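Local atomic coordinates of carbohydrate oxidase (Microdochium nivale, PDB entry 3RJA), a protein that oxidises the C1 hydroxyl of mono-, oligo- and polysaccharides to the corresponding lactone with FAD as cofactor, passing the electrons to molecular oxygen to give hydrogen peroxide. Residues S96-D99 with K100-I103; L112-L115 with A116-N120; D182-W185 with G186-A190; L293-I296 with E297-S301. All coordinates share one frame; numbering follows the deposited sequence.

Contact 1. Residues S96-D99 with K100-I103; sequences SYND and KTGI
The backbone oxygen of Asn98 is gripped by two N-H groups from the far side of a tight turn. Gly102 N comes nearly head-on to the carbonyl, with Gly102 N and Asn98 O 2.7 Å apart, while Thr101 N, 3.2 Å from Asn98 O, sits above the carbonyl plane, about 60° out of it. The Asn98 side chain adds a second acceptor: CG lies anti to the backbone N (chi1 -171°), which carries the amide over the turn, and OD1 takes Lys100 N in the plane of its carbonyl at 2.8 Å. A weak bond from Thr101 N reaches the same OD1. Behind the turn, Asn98 N gives a nearly straight bond to Ile103 O, 2.9 Å away, and a water bound by Ser96 OG donates to that same oxygen. Thr101 opens an ST turn, its OG1 accepting from Ile103 N at 3.2 Å. The Tyr97 side chain reaches across the turn to Gly102, its OH 3.3 Å from Gly102 CA and CE1 lying against the Gly102 carbonyl; its ring also stacks with that of Tyr123. With an alanine at Tyr97, the Gly102 backbone is likely to lose its cover and Tyr123 its stacking partner. Gly102 has a positive phi (78°), a conformation that glycine adopts easily, and its O accepts a hydrogen bond from Thr204 OG1 on strand 196-206. This is the hairpin connection between strands 94-98 and 103-106, its geometry consistent with a turn shaped in good part by backbone N-H groups converging on the two oxygens of one asparagine.

Contact 2. Residues L112-L115 with A116-N120; sequences LGHL and ATVLN. With ZN (zinc ion), chain D.
His114 and Val118 lie side by side one turn apart on helix 112-123, a helix of the FAD-binding domain that carries a zinc ligand on one flank. With CG anti to the backbone N (chi1 171°), the imidazole stands out from the helix beside Val118. CB and CG lie on the way to the metal, CG 3.3 Å from the zinc ion, and CD2 is on the side of the ring away from it. ND1 binds the zinc ion at 2.0 Å. CE1, next round the ring, is the atom nearest Val118, 3.5 Å from its CG2. NE2, 3.8 Å from the same methyl, donates a weak hydrogen bond to Ile92 O; with the firmer zinc bond this limits the ring's rotation. The methyl sits over one face, offset toward the rim, in a CH-pi contact 26° off the ring normal. Two waters and Asp309 are also bound to the metal, tying the helix to the loop that carries the aspartate.

Below the side chains runs the regular alpha-helical ladder, with Val118 N bonded to His114 O and Leu119 N to Leu115 O. On another flank, Leu115 and Leu119 point the same way, their CD1 atoms 3.8 Å apart; Leu115 also touches Val106 and Phe141, while Leu119 touches Ala104 and Ile127, which places this flank between strand 103-106 and helix 137-142. Thr117 gives Gly113 O a second donor: its N at 2.9 Å and its OG1 at 2.8 Å reach that oxygen from opposite faces of the carbonyl plane.

Contact 3. Residues D182-W185 with G186-A190; sequences DLFW and GIKGA
Gly186, Phe184 and Lys188 carry most of this contact within helix 181-190. The methylene CD of Lys188 lies over one face of the Phe184 ring, offset toward the rim, with Lys188 CD 3.6 Å from Phe184 CZ. In this CH-pi contact CD stands 21° off the ring normal. Two torsions bring the groups together: Phe184 has CG anti to its own N (chi1 -167°), which swings the ring out from the helix to where Lys188 can cross it, and the lysine chain bends at chi3 (63°), laying its aliphatic part across the ring before NZ leaves for Val160 O. A serine in place of Phe184 would probably leave the lysine methylenes without a surface to lie on and set the chain freer to turn, weakening its hold on Val160 O. Lys188 N is bonded to Phe184 O at 3.1 Å, so backbone and side chains link the same pair.

Gly186 N bonds to Asp182 O at a long 3.3 Å and passes 3.5 Å from Trp185 CE3, where the indole runs obliquely past the backbone. That indole has its NE1 on Ala373 O and a cation-pi partner in Arg449, and packs on Leu450 of helix 447-457. On another side, Leu183 CD1 meets Ile187 CG1 at 4.0 Å; beyond them Leu183 packs on Val173 and Ala175, and Ile187 on Val163. The helix therefore lies between helix 447-457 and the strands 160-166 and 172-176. The arrangement is an i to i+4 aromatic-aliphatic CH-pi pair on an alpha helix, with an inverse gamma turn centred on Lys188, next to Gly189 at positive phi.

Contact 4. Residues L293-I296 with E297-S301; sequences LNWI and ESVLS
A capping box starts helix 295-301, with Asn294 at the N-cap and Glu297 three residues on. Each side chain serves the other's backbone: Asn294 OD1 accepts from Glu297 N at 3.0 Å, almost straight along the side-chain carbonyl, and Glu297 OE1 accepts from Asn294 N at 2.9 Å, on the anti side of the carboxylate and 25° out of its plane. Asn294 reaches this position with CG between its own N and carbonyl carbon (chi1 66°). Its amide and the carboxylate stack with planes 27° apart.

Leu293, the last residue of strand 286-293, packs against the box, CD2 lying 3.8 Å from Glu297 CB and CD1 touching Ser298 and Ser301. At the first residue of the helix, Trp295 O takes two donors: Val299 N, and Ser298 OG at 2.6 Å, in the carbonyl plane and on a lone pair. Val299 CG2 lies over the indole face of Trp295, 4.1 Å from the centroid of its five-membered ring. Trp295 also packs on Leu211 of strand 211-217. With its first turn held by reciprocal side-chain-to-backbone bonds, the segment is a textbook helix N-terminus, following directly in the chain on strand 286-293, an outermost strand of the eight-stranded antiparallel sheet.

In the fold
In chain order the contacts run 1, 2, 3, 4. Contacts 1 and 2 both lie in the FAD-binding domain, their centres about 15 Å apart: strand 103-106 leaves the hairpin of contact 1 and leads into helix 112-123 of contact 2. Contact 3, on helix 181-190, comes just before strand 196-206, which pairs with strand 103-106 in the same sheet. Contacts 3 and 4 are farthest apart, about 31 Å between centres. Contact 4 begins at the end of strand 286-293 of the eight-stranded sheet, yet its helix touches that of contact 2, Ala116 CB meeting Val299 CG1 at 4.2 Å. That helix-helix seam joins the FAD-binding part to the large sheet, whose strands supply several sugar-pocket residues.

Contact 1. Residues S96-D99 with K100-I103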
ATOM      1  N   SER A  96      -1.748  18.195 -15.125  1.00 18.57           N
ATOM      2  CA  SER A  96      -2.570  18.338 -16.321  1.00 18.07           C
ATOM      3  C   SER A  96      -3.622  17.250 -16.286  1.00 18.55           C
ATOM      4  O   SER A  96      -3.453  16.226 -15.609  1.00 18.37           O
ATOM      5  CB  SER A  96      -1.716  18.214 -17.592  1.00 19.91           C
ATOM      6  OG  SER A  96      -1.152  16.892 -17.695  1.00 22.25           O
ATOM      7  N   TYR A  97      -4.719  17.489 -16.994  1.00 17.19           N
ATOM      8  CA  TYR A  97      -5.753  16.506 -17.161  1.00 17.21           C
ATOM      9  C   TYR A  97      -6.232  16.628 -18.596  1.00 19.61           C
ATOM     10  O   TYR A  97      -6.516  17.725 -19.069  1.00 18.66           O
ATOM     11  CB  TYR A  97      -6.912  16.719 -16.174  1.00 15.67           C
ATOM     12  CG  TYR A  97      -8.080  15.815 -16.492  1.00 16.30           C
ATOM     13  CD1 TYR A  97      -8.033  14.470 -16.171  1.00 15.30           C
ATOM     14  CD2 TYR A  97      -9.225  16.304 -17.168  1.00 17.19           C
ATOM     15  CE1 TYR A  97      -9.090  13.599 -16.502  1.00 15.66           C
ATOM     16  CE2 TYR A  97     -10.281  15.457 -17.502  1.00 16.13           C
ATOM     17  CZ  TYR A  97     -10.205  14.097 -17.166  1.00 16.90           C
ATOM     18  OH  TYR A  97     -11.225  13.235 -17.484  1.00 15.96           O
ATOM     19  N   ASN A  98      -6.291  15.505 -19.297  1.00 19.53           N
ATOM     20  CA  ASN A  98      -6.766  15.488 -20.659  1.00 20.12           C
ATOM     21  C   ASN A  98      -8.195  14.981 -20.715  1.00 20.39           C
ATOM     22  O   ASN A  98      -8.452  13.800 -20.469  1.00 18.39           O
ATOM     23  CB  ASN A  98      -5.870  14.601 -21.518  1.00 21.89           C
ATOM     24  CG  ASN A  98      -6.193  14.710 -23.016  1.00 25.34           C
ATOM     25  OD1 ASN A  98      -7.355  14.777 -23.417  1.00 23.36           O
ATOM     26  ND2 ASN A  98      -5.160  14.695 -23.839  1.00 24.61           N
ATOM     27  N   ASP A  99      -9.130  15.850 -21.069  1.00 21.10           N
ATOM     28  CA  ASP A  99     -10.541  15.426 -21.039  1.00 23.91           C
ATOM     29  C   ASP A  99     -10.975  14.553 -22.212  1.00 21.81           C
ATOM     30  O   ASP A  99     -12.091  14.063 -22.223  1.00 23.49           O
ATOM     31  CB  ASP A  99     -11.513  16.605 -20.809  1.00 27.36           C
ATOM     32  CG  ASP A  99     -11.444  17.646 -21.900  0.80 30.67           C
ATOM     33  OD1 ASP A  99     -10.866  17.382 -22.987  0.80 31.91           O
ATOM     34  OD2 ASP A  99     -11.974  18.751 -21.660  0.80 35.60           O
ATOM     35  N   LYS A 100     -10.097  14.351 -23.189  1.00 21.93           N
ATOM     36  CA  LYS A 100     -10.389  13.408 -24.252  1.00 25.29           C
ATOM     37  C   LYS A 100     -10.064  11.995 -23.782  1.00 23.84           C
ATOM     38  O   LYS A 100     -10.743  11.045 -24.159  1.00 24.93           O
ATOM     39  CB  LYS A 100      -9.588  13.727 -25.511  1.00 27.73           C
ATOM     40  CG  LYS A 100     -10.089  14.907 -26.305  1.00 33.75           C
ATOM     41  CD  LYS A 100      -8.995  15.334 -27.276  1.00 37.65           C
ATOM     42  CE  LYS A 100      -9.235  16.707 -27.874  1.00 39.48           C
ATOM     43  NZ  LYS A 100      -7.928  17.294 -28.308  1.00 42.60           N
ATOM     44  N   THR A 101      -9.028  11.851 -22.962  1.00 21.06           N
ATOM     45  CA  THR A 101      -8.549  10.504 -22.596  1.00 18.54           C
ATOM     46  C   THR A 101      -8.828  10.135 -21.145  1.00 18.70           C
ATOM     47  O   THR A 101      -8.789   8.951 -20.786  1.00 19.93           O
ATOM     48  CB  THR A 101      -7.066  10.396 -22.823  1.00 18.03           C
ATOM     49  OG1 THR A 101      -6.383  11.324 -21.976  1.00 15.97           O
ATOM     50  CG2 THR A 101      -6.728  10.731 -24.279  1.00 21.08           C
ATOM     51  N   GLY A 102      -9.085  11.141 -20.311  1.00 16.45           N
ATOM     52  CA  GLY A 102      -9.276  10.918 -18.869  1.00 16.52           C
ATOM     53  C   GLY A 102      -7.943  10.728 -18.144  1.00 17.65           C
ATOM     54  O   GLY A 102      -7.910  10.326 -16.961  1.00 17.18           O
ATOM     55  N   ILE A 103      -6.838  10.988 -18.844  1.00 15.49           N
ATOM     56  CA  ILE A 103      -5.523  10.801 -18.237  1.00 15.41           C
ATOM     57  C   ILE A 103      -5.046  12.058 -17.506  1.00 15.41           C
ATOM     58  O   ILE A 103      -5.143  13.178 -18.037  1.00 14.78           O
ATOM     59  CB  ILE A 103      -4.479  10.308 -19.276  1.00 16.51           C
ATOM     60  CG1 ILE A 103      -4.896   8.922 -19.811  1.00 16.79           C
ATOM     61  CG2 ILE A 103      -3.100  10.237 -18.668  1.00 14.22           C
ATOM     62  CD1 ILE A 103      -4.063   8.433 -21.022  1.00 17.00           C
TER
HETATM   63  O   HOH W   1      -3.021  14.713 -18.701  1.00 25.15           O

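Contact 2. Residues L112-L115 with A116-N120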
ATOM      1  N   LEU A 112      -3.039  10.622  -1.229  1.00 11.95           N
ATOM      2  CA  LEU A 112      -4.261  10.024  -1.765  1.00 12.52           C
ATOM      3  C   LEU A 112      -5.481  10.929  -1.572  1.00 12.37           C
ATOM      4  O   LEU A 112      -6.255  11.135  -2.501  1.00 11.37           O
ATOM      5  CB  LEU A 112      -4.534   8.632  -1.158  1.00 11.52           C
ATOM      6  CG  LEU A 112      -3.496   7.538  -1.426  1.00 11.92           C
ATOM      7  CD1 LEU A 112      -4.053   6.200  -1.035  1.00 11.62           C
ATOM      8  CD2 LEU A 112      -3.022   7.466  -2.910  1.00 12.61           C
ATOM      9  N   GLY A 113      -5.665  11.456  -0.363  1.00 12.90           N
ATOM     10  CA  GLY A 113      -6.835  12.318  -0.110  1.00 12.47           C
ATOM     11  C   GLY A 113      -6.798  13.549  -0.989  1.00 13.19           C
ATOM     12  O   GLY A 113      -7.834  13.985  -1.492  1.00 13.44           O
ATOM     13  N   HIS A 114      -5.601  14.116  -1.184  1.00 12.80           N
ATOM     14  CA  HIS A 114      -5.453  15.307  -2.024  1.00 12.65           C
ATOM     15  C   HIS A 114      -5.684  14.982  -3.519  1.00 11.61           C
ATOM     16  O   HIS A 114      -6.423  15.694  -4.213  1.00 10.62           O
ATOM     17  CB  HIS A 114      -4.087  15.964  -1.778  1.00 13.02           C
ATOM     18  CG  HIS A 114      -3.747  17.070  -2.735  1.00 13.88           C
ATOM     19  ND1 HIS A 114      -4.347  18.309  -2.694  1.00 13.28           N
ATOM     20  CD2 HIS A 114      -2.853  17.121  -3.751  1.00 14.24           C
ATOM     21  CE1 HIS A 114      -3.840  19.080  -3.638  1.00 13.65           C
ATOM     22  NE2 HIS A 114      -2.941  18.377  -4.305  1.00 15.95           N
ATOM     23  N   LEU A 115      -5.045  13.915  -3.995  1.00 11.29           N
ATOM     24  CA  LEU A 115      -5.277  13.388  -5.347  1.00 11.29           C
ATOM     25  C   LEU A 115      -6.780  13.220  -5.585  1.00 11.64           C
ATOM     26  O   LEU A 115      -7.321  13.718  -6.585  1.00 11.67           O
ATOM     27  CB  LEU A 115      -4.563  12.034  -5.518  1.00 11.72           C
ATOM     28  CG  LEU A 115      -4.880  11.289  -6.812  1.00 11.76           C
ATOM     29  CD1 LEU A 115      -4.375  12.122  -8.024  1.00 12.13           C
ATOM     30  CD2 LEU A 115      -4.274   9.851  -6.793  1.00 11.30           C
ATOM     31  N   ALA A 116      -7.457  12.549  -4.654  1.00 10.96           N
ATOM     32  CA  ALA A 116      -8.888  12.260  -4.838  1.00 11.46           C
ATOM     33  C   ALA A 116      -9.704  13.541  -4.836  1.00 12.06           C
ATOM     34  O   ALA A 116     -10.662  13.672  -5.597  1.00 13.31           O
ATOM     35  CB  ALA A 116      -9.401  11.313  -3.793  1.00  9.95           C
ATOM     36  N   THR A 117      -9.349  14.474  -3.961  1.00 12.75           N
ATOM     37  CA  THR A 117     -10.082  15.749  -3.881  1.00 13.33           C
ATOM     38  C   THR A 117      -9.989  16.555  -5.167  1.00 12.90           C
ATOM     39  O   THR A 117     -11.011  16.994  -5.694  1.00 13.49           O
ATOM     40  CB  THR A 117      -9.601  16.609  -2.707  1.00 12.57           C
ATOM     41  OG1 THR A 117      -9.896  15.913  -1.496  1.00 12.69           O
ATOM     42  CG2 THR A 117     -10.362  17.952  -2.699  1.00 12.23           C
ATOM     43  N   VAL A 118      -8.766  16.724  -5.671  1.00 13.30           N
ATOM     44  CA  VAL A 118      -8.507  17.483  -6.896  1.00 14.01           C
ATOM     45  C   VAL A 118      -9.176  16.820  -8.086  1.00 15.07           C
ATOM     46  O   VAL A 118      -9.902  17.485  -8.817  1.00 16.32           O
ATOM     47  CB  VAL A 118      -6.980  17.733  -7.167  1.00 16.03           C
ATOM     48  CG1 VAL A 118      -6.762  18.526  -8.482  1.00 16.39           C
ATOM     49  CG2 VAL A 118      -6.341  18.495  -6.004  1.00 15.25           C
ATOM     50  N   LEU A 119      -8.985  15.520  -8.268  1.00 13.83           N
ATOM     51  CA  LEU A 119      -9.616  14.841  -9.409  1.00 14.75           C
ATOM     52  C   LEU A 119     -11.156  14.901  -9.348  1.00 14.49           C
ATOM     53  O   LEU A 119     -11.817  15.089 -10.373  1.00 14.17           O
ATOM     54  CB  LEU A 119      -9.171  13.366  -9.517  1.00 14.14           C
ATOM     55  CG  LEU A 119      -7.745  12.994  -9.951  1.00 15.35           C
ATOM     56  CD1 LEU A 119      -7.615  11.448  -9.956  1.00 13.96           C
ATOM     57  CD2 LEU A 119      -7.336  13.574 -11.350  1.00 14.21           C
ATOM     58  N   ASN A 120     -11.733  14.744  -8.158  1.00 13.98           N
ATOM     59  CA  ASN A 120     -13.201  14.877  -8.038  1.00 16.30           C
ATOM     60  C   ASN A 120     -13.729  16.319  -8.306  1.00 16.41           C
ATOM     61  O   ASN A 120     -14.545  16.552  -9.199  1.00 18.21           O
ATOM     62  CB  ASN A 120     -13.682  14.411  -6.667  1.00 15.73           C
ATOM     63  CG  ASN A 120     -15.175  14.528  -6.526  1.00 16.66           C
ATOM     64  OD1 ASN A 120     -15.674  15.496  -5.924  1.00 17.38           O
ATOM     65  ND2 ASN A 120     -15.907  13.589  -7.124  1.00 13.18           N
TER
HETATM   66 ZN    ZN D 601      -5.658  19.574  -1.867  0.50 32.45          ZN
HETATM   67  O   HOH W   2      -7.137  20.299  -3.276  0.50  9.87           O
HETATM   68  O   HOH W   3      -4.831  21.167  -0.804  0.50  9.18           O

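Contact 3. Residues D182-W185 with G186-A190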
ATOM      1  N   ASP A 182      10.153  -2.386 -20.344  1.00 14.22           N
ATOM      2  CA  ASP A 182      10.789  -3.170 -19.306  1.00 13.77           C
ATOM      3  C   ASP A 182      10.873  -2.400 -17.978  1.00 14.44           C
ATOM      4  O   ASP A 182      10.597  -2.973 -16.899  1.00 13.87           O
ATOM      5  CB  ASP A 182      12.171  -3.719 -19.737  1.00 14.42           C
ATOM      6  CG  ASP A 182      13.195  -2.613 -20.139  1.00 17.12           C
ATOM      7  OD1 ASP A 182      12.827  -1.477 -20.566  1.00 18.68           O
ATOM      8  OD2 ASP A 182      14.392  -2.913 -20.056  1.00 17.05           O
ATOM      9  N   LEU A 183      11.233  -1.114 -18.061  1.00 13.26           N
ATOM     10  CA  LEU A 183      11.265  -0.241 -16.890  1.00 12.84           C
ATOM     11  C   LEU A 183       9.846  -0.084 -16.348  1.00 13.18           C
ATOM     12  O   LEU A 183       9.619  -0.205 -15.138  1.00 14.22           O
ATOM     13  CB  LEU A 183      11.836   1.128 -17.247  1.00 11.64           C
ATOM     14  CG  LEU A 183      11.894   2.189 -16.146  1.00 12.57           C
ATOM     15  CD1 LEU A 183      12.575   1.666 -14.879  1.00 11.34           C
ATOM     16  CD2 LEU A 183      12.612   3.450 -16.662  1.00 12.51           C
ATOM     17  N   PHE A 184       8.915   0.176 -17.264  1.00 12.75           N
ATOM     18  CA  PHE A 184       7.482   0.328 -16.976  1.00 13.23           C
ATOM     19  C   PHE A 184       6.937  -0.864 -16.166  1.00 13.76           C
ATOM     20  O   PHE A 184       6.187  -0.688 -15.185  1.00 13.90           O
ATOM     21  CB  PHE A 184       6.713   0.491 -18.299  1.00 12.45           C
ATOM     22  CG  PHE A 184       5.305   0.968 -18.141  1.00 12.37           C
ATOM     23  CD1 PHE A 184       5.026   2.159 -17.461  1.00 13.29           C
ATOM     24  CD2 PHE A 184       4.263   0.246 -18.679  1.00 12.21           C
ATOM     25  CE1 PHE A 184       3.725   2.600 -17.309  1.00 13.12           C
ATOM     26  CE2 PHE A 184       2.963   0.677 -18.543  1.00 12.14           C
ATOM     27  CZ  PHE A 184       2.691   1.872 -17.885  1.00 12.22           C
ATOM     28  N   TRP A 185       7.338  -2.067 -16.569  1.00 12.80           N
ATOM     29  CA  TRP A 185       6.919  -3.301 -15.910  1.00 12.64           C
ATOM     30  C   TRP A 185       7.387  -3.322 -14.441  1.00 12.76           C
ATOM     31  O   TRP A 185       6.593  -3.593 -13.522  1.00 11.23           O
ATOM     32  CB  TRP A 185       7.497  -4.505 -16.689  1.00 13.31           C
ATOM     33  CG  TRP A 185       7.083  -5.860 -16.190  1.00 12.62           C
ATOM     34  CD1 TRP A 185       5.976  -6.564 -16.573  1.00 12.93           C
ATOM     35  CD2 TRP A 185       7.762  -6.682 -15.228  1.00 13.25           C
ATOM     36  NE1 TRP A 185       5.932  -7.772 -15.919  1.00 12.14           N
ATOM     37  CE2 TRP A 185       7.015  -7.879 -15.095  1.00 12.19           C
ATOM     38  CE3 TRP A 185       8.946  -6.542 -14.488  1.00 13.40           C
ATOM     39  CZ2 TRP A 185       7.412  -8.938 -14.246  1.00 12.85           C
ATOM     40  CZ3 TRP A 185       9.356  -7.615 -13.646  1.00 11.95           C
ATOM     41  CH2 TRP A 185       8.574  -8.771 -13.517  1.00 12.63           C
ATOM     42  N   GLY A 186       8.677  -3.017 -14.230  1.00 13.52           N
ATOM     43  CA  GLY A 186       9.236  -2.917 -12.891  1.00 13.05           C
ATOM     44  C   GLY A 186       8.634  -1.808 -12.051  1.00 14.27           C
ATOM     45  O   GLY A 186       8.440  -1.982 -10.845  1.00 14.31           O
ATOM     46  N   ILE A 187       8.339  -0.656 -12.670  1.00 13.73           N
ATOM     47  CA  ILE A 187       7.786   0.456 -11.908  1.00 13.81           C
ATOM     48  C   ILE A 187       6.416   0.041 -11.355  1.00 12.92           C
ATOM     49  O   ILE A 187       6.051   0.400 -10.210  1.00 11.93           O
ATOM     50  CB  ILE A 187       7.668   1.754 -12.756  1.00 13.55           C
ATOM     51  CG1 ILE A 187       9.052   2.331 -13.108  1.00 13.90           C
ATOM     52  CG2 ILE A 187       6.766   2.797 -12.106  1.00 12.80           C
ATOM     53  CD1 ILE A 187       9.934   2.754 -11.962  1.00 15.41           C
ATOM     54  N   LYS A 188       5.695  -0.749 -12.153  1.00 11.38           N
ATOM     55  CA  LYS A 188       4.354  -1.185 -11.787  1.00 12.14           C
ATOM     56  C   LYS A 188       4.322  -2.402 -10.862  1.00 12.12           C
ATOM     57  O   LYS A 188       3.893  -3.498 -11.245  1.00 12.33           O
ATOM     58  CB  LYS A 188       3.460  -1.355 -13.021  1.00 11.47           C
ATOM     59  CG  LYS A 188       3.145  -0.026 -13.694  1.00 11.97           C
ATOM     60  CD  LYS A 188       2.313  -0.166 -14.983  1.00 12.83           C
ATOM     61  CE  LYS A 188       0.946  -0.768 -14.652  1.00 13.57           C
ATOM     62  NZ  LYS A 188       0.066  -0.702 -15.809  1.00 14.26           N
ATOM     63  N   GLY A 189       4.782  -2.184  -9.625  1.00 12.10           N
ATOM     64  CA  GLY A 189       4.699  -3.192  -8.569  1.00 11.03           C
ATOM     65  C   GLY A 189       5.950  -3.286  -7.711  1.00 10.95           C
ATOM     66  O   GLY A 189       5.917  -3.828  -6.602  1.00 10.01           O
ATOM     67  N   ALA A 190       7.059  -2.754  -8.220  1.00 10.67           N
ATOM     68  CA  ALA A 190       8.318  -2.813  -7.501  1.00 10.25           C
ATOM     69  C   ALA A 190       9.064  -1.508  -7.695  1.00 10.54           C
ATOM     70  O   ALA A 190      10.291  -1.474  -7.657  1.00 10.86           O
ATOM     71  CB  ALA A 190       9.167  -4.054  -7.990  1.00 10.87           C
TER

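Contact 4. Residues L293-I296 with E297-S301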
ATOM      1  N   LEU A 293     -23.973   6.889  -0.726  1.00 19.44           N
ATOM      2  CA  LEU A 293     -22.848   7.825  -0.849  1.00 19.03           C
ATOM      3  C   LEU A 293     -22.561   8.106  -2.303  1.00 19.17           C
ATOM      4  O   LEU A 293     -22.768   7.234  -3.164  1.00 19.03           O
ATOM      5  CB  LEU A 293     -21.564   7.221  -0.236  1.00 19.59           C
ATOM      6  CG  LEU A 293     -21.546   6.824   1.250  1.00 20.21           C
ATOM      7  CD1 LEU A 293     -20.418   5.844   1.537  1.00 20.38           C
ATOM      8  CD2 LEU A 293     -21.423   8.047   2.143  1.00 17.84           C
ATOM      9  N   ASN A 294     -22.044   9.298  -2.588  1.00 17.33           N
ATOM     10  CA  ASN A 294     -21.358   9.484  -3.857  1.00 17.57           C
ATOM     11  C   ASN A 294     -19.853   9.256  -3.670  1.00 16.95           C
ATOM     12  O   ASN A 294     -19.393   8.938  -2.547  1.00 15.73           O
ATOM     13  CB  ASN A 294     -21.673  10.859  -4.490  1.00 18.42           C
ATOM     14  CG  ASN A 294     -21.126  12.014  -3.679  1.00 21.04           C
ATOM     15  OD1 ASN A 294     -20.159  11.873  -2.921  1.00 20.01           O
ATOM     16  ND2 ASN A 294     -21.754  13.174  -3.829  1.00 23.52           N
ATOM     17  N   TRP A 295     -19.099   9.394  -4.767  1.00 15.87           N
ATOM     18  CA  TRP A 295     -17.658   9.185  -4.739  1.00 15.70           C
ATOM     19  C   TRP A 295     -16.934   9.934  -3.605  1.00 16.04           C
ATOM     20  O   TRP A 295     -16.302   9.304  -2.750  1.00 13.77           O
ATOM     21  CB  TRP A 295     -17.002   9.579  -6.070  1.00 14.91           C
ATOM     22  CG  TRP A 295     -15.527   9.334  -6.019  1.00 14.80           C
ATOM     23  CD1 TRP A 295     -14.541  10.271  -6.031  1.00 14.22           C
ATOM     24  CD2 TRP A 295     -14.872   8.053  -5.916  1.00 14.71           C
ATOM     25  NE1 TRP A 295     -13.300   9.658  -5.959  1.00 14.27           N
ATOM     26  CE2 TRP A 295     -13.478   8.298  -5.881  1.00 14.26           C
ATOM     27  CE3 TRP A 295     -15.328   6.732  -5.860  1.00 14.00           C
ATOM     28  CZ2 TRP A 295     -12.527   7.260  -5.810  1.00 15.21           C
ATOM     29  CZ3 TRP A 295     -14.383   5.687  -5.802  1.00 16.20           C
ATOM     30  CH2 TRP A 295     -12.992   5.958  -5.785  1.00 13.85           C
ATOM     31  N   ILE A 296     -17.006  11.270  -3.611  1.00 15.73           N
ATOM     32  CA  ILE A 296     -16.199  12.044  -2.652  1.00 16.85           C
ATOM     33  C   ILE A 296     -16.612  11.738  -1.203  1.00 16.67           C
ATOM     34  O   ILE A 296     -15.782  11.689  -0.278  1.00 16.17           O
ATOM     35  CB  ILE A 296     -16.159  13.581  -2.988  1.00 18.67           C
ATOM     36  CG1 ILE A 296     -14.983  14.272  -2.289  1.00 18.82           C
ATOM     37  CG2 ILE A 296     -17.488  14.289  -2.651  1.00 19.36           C
ATOM     38  CD1 ILE A 296     -13.590  13.694  -2.625  1.00 17.72           C
ATOM     39  N   GLU A 297     -17.903  11.495  -1.026  1.00 15.94           N
ATOM     40  CA  GLU A 297     -18.422  11.088   0.263  1.00 17.28           C
ATOM     41  C   GLU A 297     -17.856   9.754   0.707  1.00 17.30           C
ATOM     42  O   GLU A 297     -17.558   9.587   1.896  1.00 18.34           O
ATOM     43  CB  GLU A 297     -19.948  11.038   0.226  1.00 19.43           C
ATOM     44  CG  GLU A 297     -20.588  12.436   0.223  1.00 19.83           C
ATOM     45  CD  GLU A 297     -22.082  12.410  -0.085  1.00 22.75           C
ATOM     46  OE1 GLU A 297     -22.602  11.370  -0.584  1.00 22.00           O
ATOM     47  OE2 GLU A 297     -22.737  13.454   0.154  1.00 23.78           O
ATOM     48  N   SER A 298     -17.694   8.806  -0.233  1.00 14.96           N
ATOM     49  CA  SER A 298     -17.113   7.502   0.118  1.00 14.36           C
ATOM     50  C   SER A 298     -15.651   7.676   0.532  1.00 13.21           C
ATOM     51  O   SER A 298     -15.188   7.036   1.472  1.00 13.88           O
ATOM     52  CB  SER A 298     -17.236   6.477  -1.030  1.00 13.46           C
ATOM     53  OG  SER A 298     -16.352   6.789  -2.103  1.00 13.37           O
ATOM     54  N   VAL A 299     -14.927   8.562  -0.144  1.00 12.78           N
ATOM     55  CA  VAL A 299     -13.549   8.858   0.273  1.00 14.55           C
ATOM     56  C   VAL A 299     -13.462   9.317   1.741  1.00 15.60           C
ATOM     57  O   VAL A 299     -12.624   8.813   2.518  1.00 15.05           O
ATOM     58  CB  VAL A 299     -12.848   9.862  -0.652  1.00 13.64           C
ATOM     59  CG1 VAL A 299     -11.317   9.963  -0.296  1.00 14.06           C
ATOM     60  CG2 VAL A 299     -13.001   9.432  -2.090  1.00 13.99           C
ATOM     61  N   LEU A 300     -14.340  10.250   2.114  1.00 15.15           N
ATOM     62  CA  LEU A 300     -14.410  10.720   3.493  1.00 15.62           C
ATOM     63  C   LEU A 300     -14.830   9.586   4.425  1.00 16.72           C
ATOM     64  O   LEU A 300     -14.252   9.402   5.521  1.00 18.03           O
ATOM     65  CB  LEU A 300     -15.409  11.903   3.628  1.00 15.21           C
ATOM     66  CG  LEU A 300     -15.533  12.537   5.026  1.00 16.36           C
ATOM     67  CD1 LEU A 300     -14.134  12.926   5.558  1.00 15.50           C
ATOM     68  CD2 LEU A 300     -16.503  13.765   4.993  1.00 16.40           C
ATOM     69  N   SER A 301     -15.839   8.827   3.996  1.00 15.38           N
ATOM     70  CA  SER A 301     -16.437   7.802   4.863  1.00 14.82           C
ATOM     71  C   SER A 301     -15.443   6.774   5.414  1.00 15.08           C
ATOM     72  O   SER A 301     -15.565   6.398   6.558  1.00 14.73           O
ATOM     73  CB  SER A 301     -17.550   7.061   4.136  1.00 14.52           C
ATOM     74  OG  SER A 301     -18.218   6.221   5.034  1.00 13.53           O
TER